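Hydrogenase/urease maturation factor HypB (Helicobacter pylori, PDB 4LPS) is a GTPase that binds nickel or zinc and is required for nickel insertion into [NiFe] hydrogenase and for maturation of urease. Local coordinates at residues L46-F51 with L132-V137; A150-V155 with E234-T239; F72-V77 with K93-H98; K38-K43 with M112-F117. One frame throughout, in Å; residues are numbered along the deposited sequence. Where two conformers were deposited one is given.

Interaction 1 of 4, residues L46-F51 with L132-V137. With MG (magnesium ion), chain C.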
loop_
_atom_site.group_PDB
_atom_site.type_symbol
_atom_site.label_atom_id
_atom_site.label_comp_id
_atom_site.label_asym_id
_atom_site.label_seq_id
_atom_site.Cartn_x
_atom_site.Cartn_y
_atom_site.Cartn_z
ATOM N N LEU A 46 1.927 15.850 -1.138
ATOM C CA LEU A 46 2.052 14.420 -1.382
ATOM C C LEU A 46 0.715 13.696 -1.300
ATOM O O LEU A 46 -0.068 13.917 -0.372
ATOM C CB LEU A 46 3.030 13.789 -0.387
ATOM C CG LEU A 46 4.432 14.390 -0.305
ATOM C CD1 LEU A 46 5.144 13.903 0.942
ATOM C CD2 LEU A 46 5.227 14.028 -1.548
ATOM N N TYR A 47 0.464 12.825 -2.273
ATOM C CA TYR A 47 -0.647 11.888 -2.186
ATOM C C TYR A 47 -0.110 10.585 -1.608
ATOM O O TYR A 47 0.728 9.924 -2.219
ATOM C CB TYR A 47 -1.296 11.657 -3.552
ATOM C CG TYR A 47 -2.690 11.070 -3.470
ATOM C CD1 TYR A 47 -3.773 11.863 -3.117
ATOM C CD2 TYR A 47 -2.922 9.728 -3.742
ATOM C CE1 TYR A 47 -5.048 11.339 -3.038
ATOM C CE2 TYR A 47 -4.197 9.193 -3.662
ATOM C CZ TYR A 47 -5.254 10.005 -3.310
ATOM O OH TYR A 47 -6.525 9.478 -3.230
ATOM N N VAL A 48 -0.578 10.231 -0.418
ATOM C CA VAL A 48 0.035 9.148 0.339
ATOM C C VAL A 48 -0.769 7.851 0.282
ATOM O O VAL A 48 -1.977 7.837 0.533
ATOM C CB VAL A 48 0.240 9.562 1.807
ATOM C CG1 VAL A 48 0.903 8.449 2.593
ATOM C CG2 VAL A 48 1.080 10.822 1.866
ATOM N N LEU A 49 -0.082 6.765 -0.063
ATOM C CA LEU A 49 -0.701 5.447 -0.168
ATOM C C LEU A 49 -0.117 4.499 0.872
ATOM O O LEU A 49 1.092 4.503 1.124
ATOM C CB LEU A 49 -0.515 4.865 -1.573
ATOM C CG LEU A 49 -0.887 5.764 -2.754
ATOM C CD1 LEU A 49 -0.518 5.108 -4.072
ATOM C CD2 LEU A 49 -2.372 6.085 -2.724
ATOM N N ASN A 50 -0.991 3.716 1.497
ATOM C CA ASN A 50 -0.583 2.720 2.480
ATOM C C ASN A 50 -0.949 1.317 2.004
ATOM O O ASN A 50 -2.126 0.950 1.974
ATOM C CB ASN A 50 -1.232 3.023 3.836
ATOM C CG ASN A 50 -0.998 1.930 4.857
ATOM O OD1 ASN A 50 0.064 1.309 4.889
ATOM N ND2 ASN A 50 -1.994 1.694 5.705
ATOM N N PHE A 51 0.060 0.542 1.616
ATOM C CA PHE A 51 -0.168 -0.805 1.098
ATOM C C PHE A 51 -0.021 -1.865 2.183
ATOM O O PHE A 51 1.016 -1.960 2.840
ATOM C CB PHE A 51 0.783 -1.100 -0.060
ATOM C CG PHE A 51 0.403 -0.415 -1.340
ATOM C CD1 PHE A 51 -0.557 -0.965 -2.180
ATOM C CD2 PHE A 51 1.002 0.782 -1.704
ATOM C CE1 PHE A 51 -0.914 -0.330 -3.363
ATOM C CE2 PHE A 51 0.653 1.421 -2.885
ATOM C CZ PHE A 51 -0.304 0.864 -3.715
ATOM N N LEU A 132 3.778 9.572 -1.966
ATOM C CA LEU A 132 4.606 8.927 -0.959
ATOM C C LEU A 132 3.946 7.605 -0.634
ATOM O O LEU A 132 2.792 7.563 -0.205
ATOM C CB LEU A 132 4.759 9.797 0.294
ATOM C CG LEU A 132 5.391 9.100 1.504
ATOM C CD1 LEU A 132 6.878 8.872 1.292
ATOM C CD2 LEU A 132 5.160 9.902 2.775
ATOM N N ILE A 133 4.681 6.521 -0.844
ATOM C CA ILE A 133 4.107 5.196 -0.705
ATOM C C ILE A 133 4.653 4.480 0.521
ATOM O O ILE A 133 5.865 4.326 0.686
ATOM C CB ILE A 133 4.364 4.347 -1.970
ATOM C CG1 ILE A 133 3.653 4.979 -3.174
ATOM C CG2 ILE A 133 3.898 2.912 -1.766
ATOM C CD1 ILE A 133 3.720 4.160 -4.456
ATOM N N ILE A 134 3.739 4.070 1.390
ATOM C CA ILE A 134 4.080 3.298 2.572
ATOM C C ILE A 134 3.827 1.818 2.312
ATOM O O ILE A 134 2.687 1.414 2.067
ATOM C CB ILE A 134 3.263 3.762 3.801
ATOM C CG1 ILE A 134 3.539 5.240 4.093
ATOM C CG2 ILE A 134 3.578 2.910 5.021
ATOM C CD1 ILE A 134 2.576 5.858 5.086
ATOM N N GLU A 135 4.886 1.013 2.332
ATOM C CA GLU A 135 4.712 -0.433 2.304
ATOM C C GLU A 135 4.760 -0.964 3.726
ATOM O O GLU A 135 5.814 -0.988 4.363
ATOM C CB GLU A 135 5.765 -1.125 1.428
ATOM C CG GLU A 135 5.475 -2.618 1.257
ATOM C CD GLU A 135 6.554 -3.378 0.514
ATOM O OE1 GLU A 135 6.905 -4.494 0.955
ATOM O OE2 GLU A 135 7.051 -2.870 -0.510
ATOM N N ASN A 136 3.598 -1.362 4.229
ATOM C CA ASN A 136 3.474 -1.783 5.613
ATOM C C ASN A 136 4.097 -3.150 5.874
ATOM O O ASN A 136 4.397 -3.899 4.942
ATOM C CB ASN A 136 2.001 -1.799 6.025
ATOM C CG ASN A 136 1.782 -1.243 7.415
ATOM O OD1 ASN A 136 2.456 -1.644 8.367
ATOM N ND2 ASN A 136 0.844 -0.310 7.542
ATOM N N VAL A 137 4.311 -3.445 7.153
ATOM C CA VAL A 137 4.756 -4.761 7.599
ATOM C C VAL A 137 3.807 -5.844 7.095
ATOM O O VAL A 137 2.584 -5.671 7.136
ATOM C CB VAL A 137 4.842 -4.828 9.137
ATOM C CG1 VAL A 137 5.292 -6.209 9.597
ATOM C CG2 VAL A 137 5.788 -3.753 9.659
HETATM MG MG MG C . 8.198 -6.519 0.563
HETATM O O HOH W 1 9.380 -8.378 0.041
#

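Interaction 2 of 4, residues A150-V155 with E234-T239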
loop_
_atom_site.group_PDB
_atom_site.type_symbol
_atom_site.label_atom_id
_atom_site.label_comp_id
_atom_site.label_asym_id
_atom_site.label_seq_id
_atom_site.Cartn_x
_atom_site.Cartn_y
_atom_site.Cartn_z
ATOM N N ALA A 150 -2.828 8.222 5.605
ATOM C CA ALA A 150 -2.821 7.990 4.163
ATOM C C ALA A 150 -4.098 8.482 3.491
ATOM O O ALA A 150 -5.173 8.501 4.100
ATOM C CB ALA A 150 -2.618 6.513 3.866
ATOM N N ALA A 151 -3.967 8.890 2.231
ATOM C CA ALA A 151 -5.120 9.216 1.397
ATOM C C ALA A 151 -5.853 7.940 0.997
ATOM O O ALA A 151 -7.083 7.904 0.936
ATOM C CB ALA A 151 -4.686 9.996 0.168
ATOM N N MET A 152 -5.083 6.893 0.723
ATOM C CA MET A 152 -5.656 5.593 0.401
ATOM C C MET A 152 -4.936 4.480 1.138
ATOM O O MET A 152 -3.707 4.478 1.256
ATOM C CB MET A 152 -5.609 5.313 -1.107
ATOM C CG MET A 152 -6.296 6.342 -1.990
ATOM S SD MET A 152 -6.389 5.787 -3.709
ATOM C CE MET A 152 -7.726 4.597 -3.594
ATOM N N ASN A 153 -5.725 3.538 1.635
ATOM C CA ASN A 153 -5.200 2.305 2.190
ATOM C C ASN A 153 -5.602 1.162 1.271
ATOM O O ASN A 153 -6.786 0.884 1.086
ATOM C CB ASN A 153 -5.717 2.088 3.611
ATOM C CG ASN A 153 -5.430 3.268 4.516
ATOM O OD1 ASN A 153 -4.325 3.407 5.044
ATOM N ND2 ASN A 153 -6.422 4.132 4.694
ATOM N N ILE A 154 -4.607 0.520 0.675
ATOM C CA ILE A 154 -4.861 -0.490 -0.341
ATOM C C ILE A 154 -4.332 -1.853 0.094
ATOM O O ILE A 154 -3.194 -1.976 0.554
ATOM C CB ILE A 154 -4.243 -0.072 -1.684
ATOM C CG1 ILE A 154 -4.867 1.253 -2.139
ATOM C CG2 ILE A 154 -4.452 -1.155 -2.733
ATOM C CD1 ILE A 154 -4.127 1.946 -3.269
ATOM N N VAL A 155 -5.180 -2.869 -0.042
ATOM C CA VAL A 155 -4.860 -4.214 0.419
ATOM C C VAL A 155 -4.650 -5.192 -0.739
ATOM O O VAL A 155 -5.479 -5.284 -1.644
ATOM C CB VAL A 155 -5.970 -4.761 1.341
ATOM C CG1 VAL A 155 -5.623 -6.158 1.821
ATOM C CG2 VAL A 155 -6.176 -3.830 2.531
ATOM N N GLU A 234 -8.481 13.811 -8.108
ATOM C CA GLU A 234 -9.691 14.076 -7.337
ATOM C C GLU A 234 -9.367 14.501 -5.912
ATOM O O GLU A 234 -10.226 15.029 -5.204
ATOM C CB GLU A 234 -10.582 12.832 -7.296
ATOM C CG GLU A 234 -10.941 12.255 -8.655
ATOM C CD GLU A 234 -11.684 10.934 -8.541
ATOM O OE1 GLU A 234 -11.773 10.394 -7.416
ATOM O OE2 GLU A 234 -12.182 10.438 -9.573
ATOM N N ASN A 235 -8.121 14.259 -5.507
ATOM C CA ASN A 235 -7.701 14.353 -4.112
ATOM C C ASN A 235 -8.626 13.533 -3.213
ATOM O O ASN A 235 -9.171 14.040 -2.232
ATOM C CB ASN A 235 -7.649 15.810 -3.637
ATOM C CG ASN A 235 -7.002 15.950 -2.265
ATOM O OD1 ASN A 235 -6.008 15.288 -1.967
ATOM N ND2 ASN A 235 -7.572 16.802 -1.423
ATOM N N TYR A 236 -8.831 12.270 -3.578
ATOM C CA TYR A 236 -9.541 11.347 -2.703
ATOM C C TYR A 236 -8.777 11.170 -1.401
ATOM O O TYR A 236 -7.596 10.826 -1.408
ATOM C CB TYR A 236 -9.752 9.986 -3.370
ATOM C CG TYR A 236 -10.359 8.957 -2.440
ATOM C CD1 TYR A 236 -11.732 8.899 -2.233
ATOM C CD2 TYR A 236 -9.557 8.046 -1.763
ATOM C CE1 TYR A 236 -12.287 7.963 -1.380
ATOM C CE2 TYR A 236 -10.101 7.109 -0.907
ATOM C CZ TYR A 236 -11.467 7.071 -0.721
ATOM O OH TYR A 236 -12.009 6.135 0.130
ATOM N N GLN A 237 -9.464 11.384 -0.287
ATOM C CA GLN A 237 -8.851 11.217 1.022
ATOM C C GLN A 237 -9.760 10.367 1.886
ATOM O O GLN A 237 -10.848 10.805 2.272
ATOM C CB GLN A 237 -8.594 12.572 1.684
ATOM C CG GLN A 237 -7.595 13.442 0.937
ATOM C CD GLN A 237 -6.160 13.032 1.197
ATOM O OE1 GLN A 237 -5.870 12.304 2.147
ATOM N NE2 GLN A 237 -5.250 13.497 0.347
ATOM N N SER A 238 -9.309 9.150 2.181
ATOM C CA SER A 238 -10.107 8.192 2.936
ATOM C C SER A 238 -10.528 8.752 4.289
ATOM O O SER A 238 -9.727 9.355 5.008
ATOM C CB SER A 238 -9.331 6.888 3.132
ATOM O OG SER A 238 -10.055 5.979 3.939
ATOM N N THR A 239 -11.796 8.549 4.627
ATOM C CA THR A 239 -12.307 8.973 5.919
ATOM C C THR A 239 -12.409 7.781 6.856
ATOM O O THR A 239 -13.099 7.845 7.875
ATOM C CB THR A 239 -13.695 9.637 5.793
ATOM O OG1 THR A 239 -14.620 8.706 5.215
ATOM C CG2 THR A 239 -13.620 10.874 4.915
HETATM O O HOH W 2 -7.165 10.307 5.012
HETATM O O HOH W 3 -9.123 3.719 4.013
#

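Interaction 3 of 4, residues F72-V77 with K93-H98. With GOL (glycerol), chain G.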
loop_
_atom_site.group_PDB
_atom_site.type_symbol
_atom_site.label_atom_id
_atom_site.label_comp_id
_atom_site.label_asym_id
_atom_site.label_seq_id
_atom_site.Cartn_x
_atom_site.Cartn_y
_atom_site.Cartn_z
ATOM N N PHE A 72 4.669 8.416 -13.149
ATOM C CA PHE A 72 4.312 8.052 -11.784
ATOM C C PHE A 72 5.499 8.293 -10.860
ATOM O O PHE A 72 6.388 7.446 -10.733
ATOM C CB PHE A 72 3.856 6.594 -11.714
ATOM C CG PHE A 72 3.236 6.215 -10.401
ATOM C CD1 PHE A 72 2.047 6.798 -9.989
ATOM C CD2 PHE A 72 3.837 5.272 -9.584
ATOM C CE1 PHE A 72 1.471 6.448 -8.781
ATOM C CE2 PHE A 72 3.270 4.917 -8.373
ATOM C CZ PHE A 72 2.084 5.506 -7.971
ATOM N N LYS A 73 5.496 9.457 -10.220
ATOM C CA LYS A 73 6.626 9.922 -9.426
ATOM C C LYS A 73 6.380 9.690 -7.945
ATOM O O LYS A 73 5.481 10.293 -7.357
ATOM C CB LYS A 73 6.878 11.408 -9.679
ATOM C CG LYS A 73 7.087 11.766 -11.139
ATOM C CD LYS A 73 6.961 13.266 -11.340
ATOM C CE LYS A 73 6.905 13.615 -12.816
ATOM N NZ LYS A 73 6.609 15.060 -13.029
ATOM N N PHE A 74 7.173 8.810 -7.343
ATOM C CA PHE A 74 6.968 8.450 -5.947
ATOM C C PHE A 74 8.258 8.109 -5.211
ATOM O O PHE A 74 9.275 7.780 -5.824
ATOM C CB PHE A 74 5.993 7.273 -5.851
ATOM C CG PHE A 74 6.557 5.975 -6.352
ATOM C CD1 PHE A 74 6.602 5.705 -7.711
ATOM C CD2 PHE A 74 7.039 5.023 -5.467
ATOM C CE1 PHE A 74 7.114 4.512 -8.180
ATOM C CE2 PHE A 74 7.556 3.826 -5.930
ATOM C CZ PHE A 74 7.594 3.570 -7.287
ATOM N N CYS A 75 8.200 8.200 -3.886
ATOM C CA CYS A 75 9.254 7.695 -3.018
ATOM C C CYS A 75 8.603 6.748 -2.014
ATOM O O CYS A 75 7.378 6.737 -1.870
ATOM C CB CYS A 75 10.008 8.838 -2.329
ATOM S SG CYS A 75 8.987 9.946 -1.358
ATOM N N VAL A 76 9.407 5.944 -1.329
ATOM C CA VAL A 76 8.851 4.858 -0.533
ATOM C C VAL A 76 9.336 4.856 0.915
ATOM O O VAL A 76 10.509 5.109 1.199
ATOM C CB VAL A 76 9.177 3.485 -1.178
ATOM C CG1 VAL A 76 8.615 2.342 -0.343
ATOM C CG2 VAL A 76 8.626 3.412 -2.593
ATOM N N VAL A 77 8.408 4.591 1.826
ATOM C CA VAL A 77 8.746 4.254 3.198
ATOM C C VAL A 77 8.469 2.765 3.410
ATOM O O VAL A 77 7.334 2.309 3.250
ATOM C CB VAL A 77 7.943 5.097 4.207
ATOM C CG1 VAL A 77 8.026 4.489 5.588
ATOM C CG2 VAL A 77 8.449 6.534 4.226
ATOM N N LYS A 93 16.340 0.051 -8.269
ATOM C CA LYS A 93 15.516 0.466 -9.403
ATOM C C LYS A 93 15.404 1.984 -9.563
ATOM O O LYS A 93 14.649 2.463 -10.412
ATOM C CB LYS A 93 14.113 -0.134 -9.281
ATOM C CG LYS A 93 14.059 -1.636 -9.505
ATOM C CD LYS A 93 13.899 -1.944 -10.986
ATOM C CE LYS A 93 12.585 -1.400 -11.510
ATOM N NZ LYS A 93 12.413 -1.621 -12.972
ATOM N N GLY A 94 16.147 2.740 -8.760
ATOM C CA GLY A 94 16.125 4.189 -8.870
ATOM C C GLY A 94 15.060 4.886 -8.039
ATOM O O GLY A 94 14.835 6.089 -8.194
ATOM N N VAL A 95 14.418 4.142 -7.145
ATOM C CA VAL A 95 13.392 4.709 -6.278
ATOM C C VAL A 95 13.965 5.121 -4.932
ATOM O O VAL A 95 14.599 4.316 -4.249
ATOM C CB VAL A 95 12.243 3.713 -6.029
ATOM C CG1 VAL A 95 11.163 4.348 -5.155
ATOM C CG2 VAL A 95 11.669 3.231 -7.344
ATOM N N SER A 96 13.764 6.383 -4.567
ATOM C CA SER A 96 14.146 6.844 -3.242
ATOM C C SER A 96 13.285 6.129 -2.217
ATOM O O SER A 96 12.060 6.249 -2.224
ATOM C CB SER A 96 13.992 8.359 -3.112
ATOM O OG SER A 96 14.865 9.042 -3.994
ATOM N N ALA A 97 13.934 5.375 -1.340
ATOM C CA ALA A 97 13.229 4.531 -0.390
ATOM C C ALA A 97 13.988 4.497 0.917
ATOM O O ALA A 97 15.219 4.469 0.925
ATOM C CB ALA A 97 13.056 3.125 -0.944
ATOM N N HIS A 98 13.260 4.481 2.026
ATOM C CA HIS A 98 13.910 4.345 3.317
ATOM C C HIS A 98 13.214 3.303 4.176
ATOM O O HIS A 98 11.987 3.276 4.286
ATOM C CB HIS A 98 13.970 5.692 4.035
ATOM C CG HIS A 98 15.203 6.477 3.718
ATOM N ND1 HIS A 98 16.428 6.194 4.280
ATOM C CD2 HIS A 98 15.405 7.526 2.884
ATOM C CE1 HIS A 98 17.330 7.038 3.815
ATOM N NE2 HIS A 98 16.737 7.857 2.967
HETATM C C1 GOL G . 11.888 9.699 -5.686
HETATM O O1 GOL G . 11.818 8.295 -5.813
HETATM C C2 GOL G . 12.465 10.285 -6.972
HETATM O O2 GOL G . 12.874 11.616 -6.735
HETATM C C3 GOL G . 11.392 10.266 -8.059
HETATM O O3 GOL G . 10.557 11.394 -7.918
#

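Interaction 4 of 4, residues K38-K43 with M112-F117. With PO4 (phosphate ion), chain I.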
loop_
_atom_site.group_PDB
_atom_site.type_symbol
_atom_site.label_atom_id
_atom_site.label_comp_id
_atom_site.label_asym_id
_atom_site.label_seq_id
_atom_site.Cartn_x
_atom_site.Cartn_y
_atom_site.Cartn_z
ATOM N N LYS A 38 -0.572 13.855 8.434
ATOM C CA LYS A 38 -1.380 14.229 7.277
ATOM C C LYS A 38 -1.242 15.716 6.941
ATOM O O LYS A 38 -1.251 16.090 5.768
ATOM C CB LYS A 38 -2.851 13.879 7.502
ATOM C CG LYS A 38 -3.685 13.966 6.227
ATOM C CD LYS A 38 -5.111 13.481 6.428
ATOM C CE LYS A 38 -5.942 13.733 5.178
ATOM N NZ LYS A 38 -7.366 13.350 5.365
ATOM N N GLU A 39 -1.131 16.558 7.966
ATOM C CA GLU A 39 -0.821 17.971 7.763
ATOM C C GLU A 39 0.442 18.141 6.923
ATOM O O GLU A 39 0.470 18.926 5.978
ATOM C CB GLU A 39 -0.643 18.691 9.101
ATOM C CG GLU A 39 -1.861 18.666 10.008
ATOM C CD GLU A 39 -1.602 19.344 11.337
ATOM O OE1 GLU A 39 -2.273 18.983 12.326
ATOM O OE2 GLU A 39 -0.725 20.235 11.398
ATOM N N ARG A 40 1.487 17.402 7.284
ATOM C CA ARG A 40 2.769 17.491 6.596
ATOM C C ARG A 40 2.703 16.918 5.184
ATOM O O ARG A 40 3.362 17.431 4.278
ATOM C CB ARG A 40 3.855 16.779 7.403
ATOM C CG ARG A 40 4.014 17.321 8.819
ATOM C CD ARG A 40 5.282 16.811 9.481
ATOM N NE ARG A 40 6.479 17.297 8.799
ATOM C CZ ARG A 40 7.703 16.828 9.014
ATOM N NH1 ARG A 40 8.734 17.330 8.348
ATOM N NH2 ARG A 40 7.896 15.857 9.894
ATOM N N TYR A 41 1.926 15.852 5.004
ATOM C CA TYR A 41 1.743 15.260 3.682
ATOM C C TYR A 41 1.195 16.282 2.703
ATOM O O TYR A 41 1.685 16.420 1.582
ATOM C CB TYR A 41 0.779 14.067 3.731
ATOM C CG TYR A 41 1.204 12.891 4.584
ATOM C CD1 TYR A 41 2.533 12.677 4.908
ATOM C CD2 TYR A 41 0.264 11.979 5.041
ATOM C CE1 TYR A 41 2.914 11.593 5.675
ATOM C CE2 TYR A 41 0.631 10.897 5.805
ATOM C CZ TYR A 41 1.955 10.708 6.120
ATOM O OH TYR A 41 2.315 9.625 6.884
ATOM N N LEU A 42 0.177 17.006 3.154
ATOM C CA LEU A 42 -0.500 18.000 2.333
ATOM C C LEU A 42 0.399 19.213 2.108
ATOM O O LEU A 42 0.407 19.797 1.025
ATOM C CB LEU A 42 -1.823 18.413 2.985
ATOM C CG LEU A 42 -2.802 17.256 3.236
ATOM C CD1 LEU A 42 -4.110 17.744 3.850
ATOM C CD2 LEU A 42 -3.064 16.468 1.958
ATOM N N LYS A 43 1.140 19.591 3.145
ATOM C CA LYS A 43 2.105 20.680 3.049
ATOM C C LYS A 43 3.128 20.405 1.951
ATOM O O LYS A 43 3.505 21.302 1.198
ATOM C CB LYS A 43 2.816 20.876 4.387
ATOM C CG LYS A 43 3.484 22.229 4.552
ATOM C CD LYS A 43 3.744 22.518 6.023
ATOM C CE LYS A 43 2.448 22.567 6.819
ATOM N NZ LYS A 43 2.697 22.673 8.286
ATOM N N MET A 112 6.324 6.397 13.588
ATOM C CA MET A 112 7.429 5.764 12.867
ATOM C C MET A 112 7.669 6.413 11.508
ATOM O O MET A 112 8.801 6.453 11.022
ATOM C CB MET A 112 7.157 4.270 12.664
ATOM C CG MET A 112 7.039 3.440 13.937
ATOM S SD MET A 112 6.623 1.726 13.542
ATOM C CE MET A 112 6.038 1.120 15.130
ATOM N N ILE A 113 6.602 6.924 10.900
ATOM C CA ILE A 113 6.695 7.547 9.581
ATOM C C ILE A 113 7.505 8.842 9.630
ATOM O O ILE A 113 8.188 9.190 8.665
ATOM C CB ILE A 113 5.296 7.839 8.995
ATOM C CG1 ILE A 113 4.383 6.616 9.142
ATOM C CG2 ILE A 113 5.399 8.257 7.533
ATOM C CD1 ILE A 113 4.859 5.396 8.359
ATOM N N GLU A 114 7.429 9.545 10.760
ATOM C CA GLU A 114 7.994 10.887 10.882
ATOM C C GLU A 114 9.484 10.907 10.569
ATOM O O GLU A 114 9.959 11.768 9.824
ATOM C CB GLU A 114 7.764 11.439 12.290
ATOM C CG GLU A 114 8.366 12.819 12.507
ATOM C CD GLU A 114 8.112 13.367 13.896
ATOM O OE1 GLU A 114 8.699 14.418 14.239
ATOM O OE2 GLU A 114 7.324 12.751 14.644
ATOM N N GLY A 115 10.214 9.959 11.151
ATOM C CA GLY A 115 11.648 9.857 10.952
ATOM C C GLY A 115 12.016 9.641 9.498
ATOM O O GLY A 115 12.890 10.319 8.963
ATOM N N ALA A 116 11.342 8.687 8.861
ATOM C CA ALA A 116 11.575 8.387 7.454
ATOM C C ALA A 116 11.186 9.572 6.573
ATOM O O ALA A 116 11.871 9.884 5.598
ATOM C CB ALA A 116 10.799 7.141 7.044
ATOM N N PHE A 117 10.084 10.223 6.933
ATOM C CA PHE A 117 9.597 11.409 6.232
ATOM C C PHE A 117 10.638 12.527 6.245
ATOM O O PHE A 117 10.907 13.149 5.216
ATOM C CB PHE A 117 8.291 11.886 6.876
ATOM C CG PHE A 117 7.576 12.969 6.111
ATOM C CD1 PHE A 117 7.786 14.307 6.410
ATOM C CD2 PHE A 117 6.662 12.645 5.120
ATOM C CE1 PHE A 117 7.117 15.302 5.717
ATOM C CE2 PHE A 117 5.989 13.633 4.424
ATOM C CZ PHE A 117 6.216 14.965 4.725
HETATM P P PO4 I . 6.893 20.021 6.360
HETATM O O1 PO4 I . 6.297 20.529 5.073
HETATM O O2 PO4 I . 7.851 18.903 6.042
HETATM O O3 PO4 I . 7.643 21.123 7.066
HETATM O O4 PO4 I . 5.795 19.516 7.261
#

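Interaction 1 of 4, residues L46-F51 with L132-V137
The backbone N of Ile134 gives the shortest hydrogen bond between residues 46-51 and 132-137, running 2.7 Å to Leu49 O almost straight. It belongs to a parallel ladder in which Leu49 N bonds to Leu132 O and Phe51 N to Ile134 O, with Asn136 N reaching Phe51 O at the far end. Strands 47-52 and 131-135 are thus neighbours at the centre of the parallel sheet of this P-loop GTPase domain, their short axes 4.7 Å apart and 14° from parallel. Val48, Asn50, Leu132 and Ile134 share one face. There Val48 CG2 lies alongside Leu132 CB, and Val48 CG1 meets Ile134 CD1 at 4.0 Å. On the face of Leu49, Phe51 and Ile133, the methyl CG2 of Ile133 sits at the ring edge of Phe51, 3.6 Å from CD2. Beyond the ladder, Asn136 ND2 donates to Asn50 OD1 over 3.2 Å, the two amide planes turned 51° apart; Asn50 ND2 in turn binds Asn153 OD1, and Asn136 OD1 accepts from Val137 N and Leu108 N. Glu135, its CG anti to the backbone N (chi1 -173°) and its chain extended, carries OE1 to the magnesium ion at 2.4 Å, where Thr60 and Asp86 also bind. The bonds Phe51 N to Ile134 O and Asn136 N to Phe51 O fix the backbone before and after Glu135, so the carboxylate starts from a well-defined point beside the magnesium.

Interaction 2 of 4, residues A150-V155 with E234-T239
The irregular segment after helix 218-234 runs past the start of strand 152-158, its nearest CA atoms, those of Ala151 and Gln237, 4.3 Å apart. One direct backbone bond joins them, Ser238 N to Ala151 O at 2.8 Å, and a water donates to both Ala150 O and Ser238 O beside it. The methyl of Ala151 lies against the backbone of Tyr236, 3.4 Å from Tyr236 O, and close to the side-chain amide of Gln237. That amide is folded back by the bend at chi2 (-79°), and its NE2 bonds almost straight (177°) to Asn235 OD1, lying 3.0 Å away. Asn235, with positive phi, is the C-prime residue of the Schellman motif that ends helix 218-234, so the loop leaves the last helix and doubles onto the central sheet. Met152 crosses Tyr236 at about a right angle: CG lies at the ring edge, 3.7 Å from CD2, while SD makes an oblique Met-aromatic contact 5.5 Å from the ring centroid. The phenol oxygen of Tyr236 bonds to Asp177, and Ser238 OG bonds to His240 N.

Interaction 3 of 4, residues F72-V77 with K93-H98
Strands 74-80 and 97-101 are the two strands of a beta-alpha-beta unit whose crossover contains helix 85-91, and they pair at their N-terminal ends. Ser96 O accepts from Val76 N at 2.8 Å, with the donor in the carbonyl plane, and Val76 O accepts from His98 N at 2.9 Å. Val76 is thus gripped through both of its backbone polar atoms. On its own face, its CB lies 3.9 Å from Ala97 CB. Val95 CG1 wedges between Val76 CG2 and Phe74 CE2, 3.7 Å from each, while CG2 approaches Phe74 CZ. Phe74 has CG between its backbone N and carbonyl carbon (chi1 70°), which turns the ring toward Val95. Before the ladder begins, a glycerol, probably from the crystallisation liquor, bridges the strands: its O1 donates to Phe74 O and accepts from Ser96 N. Strand 97-101 is the outermost on this side within the chain; parallel neighbours joined through a helix are the beta-alpha-beta crossover from which the P-loop NTPase fold is built.

Interaction 4 of 4, residues K38-K43 with M112-F117
Arg40 starts with CG beside its backbone N and bends at chi3 (65°), while Phe117 has CG anti to its backbone N; the two side chains thereby meet between helices 29-43 and 110-122. The latter helix packs on the central sheet of the P-loop GTPase domain, and the former runs just ahead of strand 47-52. Their short axes stand 11.8 Å apart and cross at 28°, so long side chains fill the gap. The guanidinium presents one face to the Phe117 ring, with CD1 over its centre 3.6 Å from Arg40 CZ, although the two planes are 68° apart and the groups are therefore not stacked. Tyr41 meets the same phenylalanine, its CD1 3.6 Å from Phe117 CE2 in an oblique aromatic pair. The far end of the tyrosine reaches Ile113, whose CG2 lies 3.4 Å from Tyr41 OH; the hydroxyl's hydrogen bond goes to Leu148 O. On the polar side of the contact, Glu114 CG lies at the guanidinium edge, 4.0 Å from Arg40 NH2. NH2 makes its salt bridge with Asp118, and Glu114 pairs with Lys33. A phosphate, probably from the crystallisation liquor, lies at the guanidinium edge and takes two bonds: Arg40 NE to O4 at 2.8 Å and Arg40 NH1 to O2 at 2.9 Å.

In the fold
Interactions 1, 2 and 3 all reach one parallel sheet. Interaction 1 forms its middle, joined to interaction 3 by Ile133 N to Cys75 O at 2.9 Å and to interaction 2 by Val48 O to Ala151 N at 2.8 Å. Tyr47 OH also reaches Tyr236 O, tying the C-terminal loop to the central strand. Interaction 4 covers the Val48 and Leu132 face: Phe117 CD2 lies 3.9 Å from Leu132 CD2, and Ala116 CB 3.7 Å from Val77 CG2. Interactions 2 and 3 do not touch, their centres being about 19 Å apart. Interaction 1 alone supplies a magnesium and GDP-pocket residue, Glu135, and its Asn136 side chain is about 5 Å from that of His107, a nickel ligand in the nucleotide-free state.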